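Local coordinates for endoglucanase (Clostridium thermocellum, PDB 2YIK), which probably hydrolyses internal beta-1,4-glucosidic bonds of cellulose, as a cellulase of glycoside hydrolase family 9, at residues 405-410 and 415-420; 314-317 and 322-325; 138-143 and 329-334. One frame throughout, in Å; residues are numbered along the deposited sequence.

Interaction 1: residues 405-410 and 415-420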
# COMPACT_ATOMS: atom_id res chain seq x y z
N VAL A 405 14.02 -2.43 -8.11
CA VAL A 405 14.65 -2.78 -6.84
C VAL A 405 15.73 -3.85 -7.08
O VAL A 405 16.81 -3.81 -6.48
CB VAL A 405 13.59 -3.31 -5.82
CG1 VAL A 405 14.28 -4.04 -4.67
CG2 VAL A 405 12.77 -2.14 -5.30
N TYR A 406 15.44 -4.79 -7.97
CA TYR A 406 16.40 -5.85 -8.28
C TYR A 406 17.67 -5.25 -8.88
O TYR A 406 18.78 -5.60 -8.48
CB TYR A 406 15.81 -6.85 -9.28
CG TYR A 406 16.73 -8.02 -9.59
CD1 TYR A 406 17.72 -7.91 -10.57
CD2 TYR A 406 16.62 -9.22 -8.90
CE1 TYR A 406 18.57 -8.97 -10.85
CE2 TYR A 406 17.46 -10.29 -9.18
CZ TYR A 406 18.43 -10.16 -10.15
OH TYR A 406 19.26 -11.22 -10.45
N ASP A 407 17.51 -4.34 -9.84
CA ASP A 407 18.66 -3.72 -10.47
C ASP A 407 19.45 -2.87 -9.49
O ASP A 407 20.68 -2.83 -9.55
CB ASP A 407 18.25 -2.88 -11.68
CG ASP A 407 17.95 -3.73 -12.92
OD1 ASP A 407 18.10 -4.97 -12.83
OD2 ASP A 407 17.56 -3.18 -13.97
N LYS A 408 18.75 -2.20 -8.58
CA LYS A 408 19.44 -1.38 -7.60
C LYS A 408 20.38 -2.25 -6.79
O LYS A 408 21.53 -1.88 -6.53
CB LYS A 408 18.46 -0.70 -6.65
CG LYS A 408 19.17 0.03 -5.50
CD LYS A 408 18.21 0.49 -4.42
CE LYS A 408 18.98 0.92 -3.16
NZ LYS A 408 18.09 1.21 -2.01
N HIS A 409 19.91 -3.43 -6.41
CA HIS A 409 20.70 -4.33 -5.59
C HIS A 409 21.64 -5.26 -6.34
O HIS A 409 22.24 -6.16 -5.74
CB HIS A 409 19.76 -5.11 -4.68
CG HIS A 409 19.07 -4.23 -3.69
ND1 HIS A 409 19.70 -3.72 -2.57
CD2 HIS A 409 17.82 -3.69 -3.68
CE1 HIS A 409 18.89 -2.91 -1.93
NE2 HIS A 409 17.73 -2.87 -2.58
N HIS A 410 21.79 -5.03 -7.63
CA HIS A 410 22.70 -5.81 -8.45
C HIS A 410 23.57 -4.88 -9.28
O HIS A 410 23.50 -4.87 -10.51
CB HIS A 410 21.93 -6.79 -9.36
CG HIS A 410 21.30 -7.93 -8.63
ND1 HIS A 410 20.13 -7.80 -7.90
CD2 HIS A 410 21.72 -9.20 -8.42
CE1 HIS A 410 19.87 -8.93 -7.28
NE2 HIS A 410 20.82 -9.80 -7.58
N SER A 415 19.47 -2.71 -16.02
CA SER A 415 19.63 -3.93 -16.77
C SER A 415 18.37 -4.08 -17.64
O SER A 415 17.56 -3.14 -17.76
CB SER A 415 19.76 -5.13 -15.80
OG SER A 415 18.50 -5.57 -15.21
N LYS A 416 18.24 -5.24 -18.29
CA LYS A 416 17.09 -5.54 -19.12
C LYS A 416 15.81 -5.38 -18.27
O LYS A 416 14.75 -5.08 -18.80
CB LYS A 416 17.19 -6.97 -19.68
CG LYS A 416 17.27 -8.07 -18.62
CD LYS A 416 17.37 -9.45 -19.27
CE LYS A 416 17.52 -10.51 -18.18
NZ LYS A 416 17.68 -11.89 -18.74
N TYR A 417 15.90 -5.58 -16.95
CA TYR A 417 14.70 -5.43 -16.11
C TYR A 417 14.25 -3.97 -16.06
O TYR A 417 13.10 -3.65 -16.38
CB TYR A 417 14.93 -5.97 -14.69
CG TYR A 417 15.21 -7.46 -14.67
CD1 TYR A 417 14.56 -8.33 -15.56
CD2 TYR A 417 16.12 -8.00 -13.77
CE1 TYR A 417 14.84 -9.69 -15.56
CE2 TYR A 417 16.40 -9.37 -13.76
CZ TYR A 417 15.76 -10.20 -14.66
OH TYR A 417 16.06 -11.55 -14.68
N ALA A 418 15.15 -3.08 -15.65
CA ALA A 418 14.84 -1.66 -15.59
C ALA A 418 14.45 -1.13 -16.97
O ALA A 418 13.53 -0.33 -17.10
CB ALA A 418 16.03 -0.88 -15.05
N ASN A 419 15.17 -1.57 -18.00
CA ASN A 419 14.87 -1.14 -19.36
C ASN A 419 13.45 -1.55 -19.70
O ASN A 419 12.70 -0.79 -20.32
CB ASN A 419 15.85 -1.75 -20.37
CG ASN A 419 17.28 -1.30 -20.14
OD1 ASN A 419 17.51 -0.22 -19.60
ND2 ASN A 419 18.24 -2.12 -20.55
N TRP A 420 13.07 -2.76 -19.29
CA TRP A 420 11.72 -3.26 -19.53
C TRP A 420 10.71 -2.40 -18.76
O TRP A 420 9.67 -2.01 -19.29
CB TRP A 420 11.59 -4.71 -19.08
CG TRP A 420 10.17 -5.17 -19.05
CD1 TRP A 420 9.41 -5.57 -20.11
CD2 TRP A 420 9.31 -5.24 -17.90
NE1 TRP A 420 8.14 -5.89 -19.70
CE2 TRP A 420 8.05 -5.70 -18.35
CE3 TRP A 420 9.49 -4.97 -16.54
CZ2 TRP A 420 6.97 -5.88 -17.48
CZ3 TRP A 420 8.41 -5.15 -15.67
CH2 TRP A 420 7.17 -5.61 -16.15

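Interaction 2: residues 314-317 and 322-325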
# COMPACT_ATOMS: atom_id res chain seq x y z
N TRP A 314 2.56 -14.81 -8.86
CA TRP A 314 1.73 -13.62 -8.99
C TRP A 314 2.65 -12.39 -9.01
O TRP A 314 3.82 -12.52 -9.41
CB TRP A 314 0.78 -13.62 -7.76
CG TRP A 314 -0.54 -12.99 -8.02
CD1 TRP A 314 -1.07 -11.91 -7.38
CD2 TRP A 314 -1.49 -13.36 -9.04
NE1 TRP A 314 -2.29 -11.58 -7.93
CE2 TRP A 314 -2.57 -12.45 -8.94
CE3 TRP A 314 -1.53 -14.37 -10.01
CZ2 TRP A 314 -3.68 -12.52 -9.79
CZ3 TRP A 314 -2.64 -14.43 -10.85
CH2 TRP A 314 -3.70 -13.52 -10.73
N ILE A 315 2.19 -11.21 -8.59
CA ILE A 315 3.10 -10.07 -8.43
C ILE A 315 2.71 -9.35 -7.10
O ILE A 315 1.71 -9.72 -6.47
CB ILE A 315 3.28 -9.16 -9.77
CG1 ILE A 315 4.39 -8.13 -9.50
CG2 ILE A 315 1.98 -8.62 -10.26
CD1 ILE A 315 5.49 -8.35 -10.53
N HIS A 316 3.52 -8.41 -6.64
CA HIS A 316 3.24 -7.76 -5.38
C HIS A 316 1.88 -7.02 -5.44
O HIS A 316 1.67 -6.23 -6.34
CB HIS A 316 4.42 -6.81 -5.08
CG HIS A 316 4.39 -6.18 -3.73
ND1 HIS A 316 4.78 -6.83 -2.58
CD2 HIS A 316 4.08 -4.90 -3.34
CE1 HIS A 316 4.72 -6.00 -1.55
NE2 HIS A 316 4.31 -4.83 -2.00
N CYS A 317 0.97 -7.28 -4.49
CA CYS A 317 -0.34 -6.60 -4.48
C CYS A 317 -1.00 -6.76 -3.10
O CYS A 317 -0.56 -7.59 -2.31
CB CYS A 317 -1.27 -7.16 -5.55
SG CYS A 317 -1.64 -8.91 -5.37
N TRP A 322 4.09 -11.80 -1.28
CA TRP A 322 5.20 -12.76 -1.29
C TRP A 322 6.41 -12.23 -2.07
O TRP A 322 7.55 -12.41 -1.64
CB TRP A 322 4.76 -14.10 -1.91
CG TRP A 322 4.04 -15.05 -0.97
CD1 TRP A 322 2.85 -15.68 -1.21
CD2 TRP A 322 4.51 -15.54 0.30
NE1 TRP A 322 2.53 -16.50 -0.15
CE2 TRP A 322 3.51 -16.42 0.80
CE3 TRP A 322 5.63 -15.26 1.10
CZ2 TRP A 322 3.65 -17.09 2.03
CZ3 TRP A 322 5.76 -15.93 2.33
CH2 TRP A 322 4.76 -16.81 2.79
N SER A 323 6.19 -11.57 -3.20
CA SER A 323 7.30 -11.07 -3.99
C SER A 323 8.05 -9.96 -3.26
O SER A 323 9.26 -9.89 -3.33
CB SER A 323 6.84 -10.60 -5.38
OG SER A 323 5.81 -9.65 -5.30
N GLY A 324 7.31 -9.10 -2.56
CA GLY A 324 7.96 -8.04 -1.81
C GLY A 324 8.76 -8.67 -0.69
O GLY A 324 9.89 -8.26 -0.40
N THR A 325 8.18 -9.68 -0.05
CA THR A 325 8.83 -10.39 1.04
C THR A 325 10.15 -10.98 0.55
O THR A 325 11.19 -10.81 1.18
CB THR A 325 7.92 -11.52 1.60
OG1 THR A 325 6.73 -10.95 2.15
CG2 THR A 325 8.63 -12.31 2.68

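Interaction 3: residues 138-143 and 329-334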
# COMPACT_ATOMS: atom_id res chain seq x y z
N TYR A 138 9.92 4.46 -0.83
CA TYR A 138 10.63 5.60 -0.25
C TYR A 138 11.93 5.10 0.40
O TYR A 138 12.97 5.74 0.30
CB TYR A 138 9.74 6.30 0.79
CG TYR A 138 10.32 7.58 1.35
CD1 TYR A 138 10.72 8.62 0.51
CD2 TYR A 138 10.47 7.75 2.73
CE1 TYR A 138 11.26 9.80 1.03
CE2 TYR A 138 11.01 8.92 3.26
CZ TYR A 138 11.41 9.95 2.40
OH TYR A 138 11.99 11.09 2.91
N TYR A 139 11.86 3.94 1.04
CA TYR A 139 13.04 3.36 1.67
C TYR A 139 14.11 3.02 0.64
O TYR A 139 15.29 3.29 0.85
CB TYR A 139 12.64 2.09 2.45
CG TYR A 139 13.81 1.25 2.92
CD1 TYR A 139 14.65 1.67 3.95
CD2 TYR A 139 14.08 0.02 2.31
CE1 TYR A 139 15.74 0.88 4.37
CE2 TYR A 139 15.17 -0.76 2.71
CZ TYR A 139 15.99 -0.33 3.74
OH TYR A 139 17.06 -1.14 4.10
N GLU A 140 13.70 2.42 -0.48
CA GLU A 140 14.63 2.03 -1.53
C GLU A 140 15.20 3.20 -2.32
O GLU A 140 16.41 3.25 -2.58
CB GLU A 140 13.96 1.09 -2.54
CG GLU A 140 13.51 -0.24 -1.99
CD GLU A 140 14.64 -1.24 -1.82
OE1 GLU A 140 15.81 -0.91 -2.13
OE2 GLU A 140 14.37 -2.37 -1.39
N PHE A 141 14.34 4.13 -2.71
CA PHE A 141 14.78 5.26 -3.53
C PHE A 141 14.72 6.65 -2.89
O PHE A 141 14.41 7.63 -3.57
CB PHE A 141 13.98 5.24 -4.85
CG PHE A 141 13.96 3.88 -5.52
CD1 PHE A 141 15.14 3.26 -5.92
CD2 PHE A 141 12.75 3.20 -5.73
CE1 PHE A 141 15.13 1.98 -6.51
CE2 PHE A 141 12.73 1.93 -6.32
CZ PHE A 141 13.92 1.32 -6.71
N LYS A 142 15.03 6.73 -1.60
CA LYS A 142 15.01 8.02 -0.89
C LYS A 142 15.84 9.09 -1.61
O LYS A 142 15.46 10.25 -1.66
CB LYS A 142 15.51 7.85 0.56
CG LYS A 142 14.99 8.95 1.52
CD LYS A 142 15.66 8.95 2.92
CE LYS A 142 15.32 7.73 3.81
NZ LYS A 142 14.12 6.90 3.42
N ASP A 143 16.99 8.69 -2.17
CA ASP A 143 17.85 9.65 -2.88
C ASP A 143 17.11 10.40 -3.97
O ASP A 143 17.29 11.60 -4.13
CB ASP A 143 19.05 8.94 -3.51
CG ASP A 143 20.04 8.45 -2.49
OD1 ASP A 143 20.07 9.02 -1.38
OD2 ASP A 143 20.80 7.50 -2.80
N LEU A 329 13.93 -10.36 2.14
CA LEU A 329 14.74 -11.46 2.64
C LEU A 329 16.05 -11.52 1.85
O LEU A 329 17.10 -11.85 2.40
CB LEU A 329 13.98 -12.78 2.53
CG LEU A 329 12.85 -12.97 3.56
CD1 LEU A 329 12.13 -14.29 3.31
CD2 LEU A 329 13.43 -12.95 4.96
N ALA A 330 16.00 -11.20 0.56
CA ALA A 330 17.20 -11.23 -0.25
C ALA A 330 18.14 -10.09 0.14
O ALA A 330 19.36 -10.27 0.19
CB ALA A 330 16.85 -11.14 -1.73
N GLU A 331 17.58 -8.91 0.42
CA GLU A 331 18.39 -7.77 0.82
C GLU A 331 19.00 -8.06 2.19
O GLU A 331 20.13 -7.67 2.46
CB GLU A 331 17.55 -6.49 0.87
CG GLU A 331 17.01 -6.07 -0.49
CD GLU A 331 16.13 -4.82 -0.46
OE1 GLU A 331 16.20 -4.04 0.51
OE2 GLU A 331 15.38 -4.62 -1.43
N ILE A 332 18.26 -8.76 3.04
CA ILE A 332 18.74 -9.13 4.36
C ILE A 332 19.93 -10.06 4.21
O ILE A 332 20.94 -9.93 4.90
CB ILE A 332 17.61 -9.82 5.17
CG1 ILE A 332 16.65 -8.76 5.70
CG2 ILE A 332 18.19 -10.68 6.28
CD1 ILE A 332 15.37 -9.32 6.27
N ASN A 333 19.81 -11.00 3.27
CA ASN A 333 20.88 -11.95 3.03
C ASN A 333 22.12 -11.25 2.49
O ASN A 333 23.24 -11.58 2.88
CB ASN A 333 20.45 -13.01 2.03
CG ASN A 333 21.57 -13.97 1.71
OD1 ASN A 333 22.13 -13.97 0.61
ND2 ASN A 333 21.93 -14.78 2.70
N ASP A 334 21.93 -10.29 1.59
CA ASP A 334 23.05 -9.56 1.00
C ASP A 334 23.77 -8.74 2.06
O ASP A 334 25.00 -8.67 2.07
CB ASP A 334 22.57 -8.61 -0.10
CG ASP A 334 22.18 -9.33 -1.38
OD1 ASP A 334 22.54 -10.52 -1.55
OD2 ASP A 334 21.52 -8.69 -2.24
O HOH W 1 17.84 -3.21 2.56

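Interaction 1: residues 405-410 and 415-420
The carboxylate of Asp407 grips the first turn of helix 416-428. Its OD2 accepts two backbone amides, Ser415 N at 2.8 Å and Ala418 N at 2.9 Å from OD2, and these arrive from opposite faces of the carboxylate plane. Neither bond is straight, with N-H...O angles of 153° and 143°. Ser415 OG donates to the other oxygen, OD1, at 2.5 Å, unusually short and of doubtful exact length. Together the two amides on OD2 and this hydroxyl restrict the carboxylate's rotation. Ser415 is also the N-cap of the helix: OG accepts from Tyr417 N at 3.1 Å and sits between backbone N and carbonyl carbon, chi1 77°, where it can serve both partners. The negative charge at a helix N-terminus is probably favourable. Alongside, the Tyr417 ring turns its edge toward the face of Tyr406 in an offset edge-to-face pair, centroids 5.2 Å apart, CD2 of Tyr417 lying 3.6 Å from CD1 of Tyr406. His410 CE1 lies over one face of Tyr406, while its ND1 donates to Tyr406 O. The turn thus joins helices 392-408 and 416-428; Asp370 of helix 363-373 binds Tyr417 OH, and Phe515 and Phe516 of helix 499-516 pack on Asp407 and Ala418.

Interaction 2: residues 314-317 and 322-325
His316 lays its imidazole alongside the first turn of helix 322-336, where ND1 is 3.4 Å from Gly324 N and 3.5 Å from Gly324 CA. The ring reaches the helix because CG is anti to the backbone N, chi1 -172°, while CE1 continues along the glycine to 3.8 Å from its CA. Gly324 has no side chain, and the imidazole packs directly on its backbone. Ser323, one residue before the glycine, places its OG near the plane of the imidazole, at the edge, and 3.2 Å from His316 CB. The same OG is 2.9 Å from His316 N, but the angle is too poor for a hydrogen bond. CB of Ile315 points away from the helix, and its side chain touches Tyr395 and Ala399 of helix 392-408. The loop after helix 296-305 thus folds back on the N-terminal turn of helix 322-336, within the (alpha/alpha)6 barrel of family 9. With no clear hydrogen bond between the two segments, the contact rests on close fit among buried residues; the bond between NE2 and Thr133 OG1 and the rings of Tyr129, Trp136 and Trp284 are likely to set the histidine's orientation.

Interaction 3: residues 138-143 and 329-334
Glu331 and Glu140 meet carboxylate to carboxylate between two helices, with Tyr139 alongside. From CB, which points toward the 138-143 segment, the Glu331 chain runs extended through CG, chi2 178°. That straight course carries CD to 3.2 Å from Glu140 OE2. At the tip, OE2 stands 2.5 Å from Glu140 OE2, a separation so short for two acid oxygens that one of the two acids probably holds a proton. OE1 is also close to Glu140 OE2, at 3.1 Å, but these two acceptors are not hydrogen-bonded. The same OE1 lies at the edge of the Tyr139 ring, 4.1 Å from CE2, and accepts a hydrogen bond of 2.8 Å from a water whose oxygen is also 2.7 Å from Tyr139 OH. The Glu331 carboxylate and the tyrosine ring are nearly coplanar, 14° apart, and the bridging water sits in the ring plane, whereas the two carboxylates are turned 81° against each other. Glu140 comes from the opposite direction with its chain bent, and its OE1 is held by Lys408 and His409. Lys408, and His409 if protonated, would probably offset part of the negative charge gathered here. The contact joins the C-terminal end of helix 124-140 to the middle of helix 322-336. Val405 of helix 392-408 packs on both glutamates, while Trp288 and Leu291 of helix 279-293 pack on Tyr139.

How the interactions relate
From the N terminus, helix 124-140 comes first, and 138-143 at its end is separated by 185 residues from 329-334, which closes interaction 3. Inside that long loop lies interaction 2, a short closure of 314-317 onto 322-325; it shares helix 322-336 with interaction 3, their centres about 15 Å apart. Interaction 1 follows in series, as 415-420 folds back on 405-410 across a four-residue link. Nothing crosses. Interactions 1 and 3 meet at Glu140: polar bonds there join the end of helix 392-408 and the residue after it to helix 124-140, while packing of Val405 and His409 on Glu331 joins them to helix 322-336, all within the family 9 catalytic region.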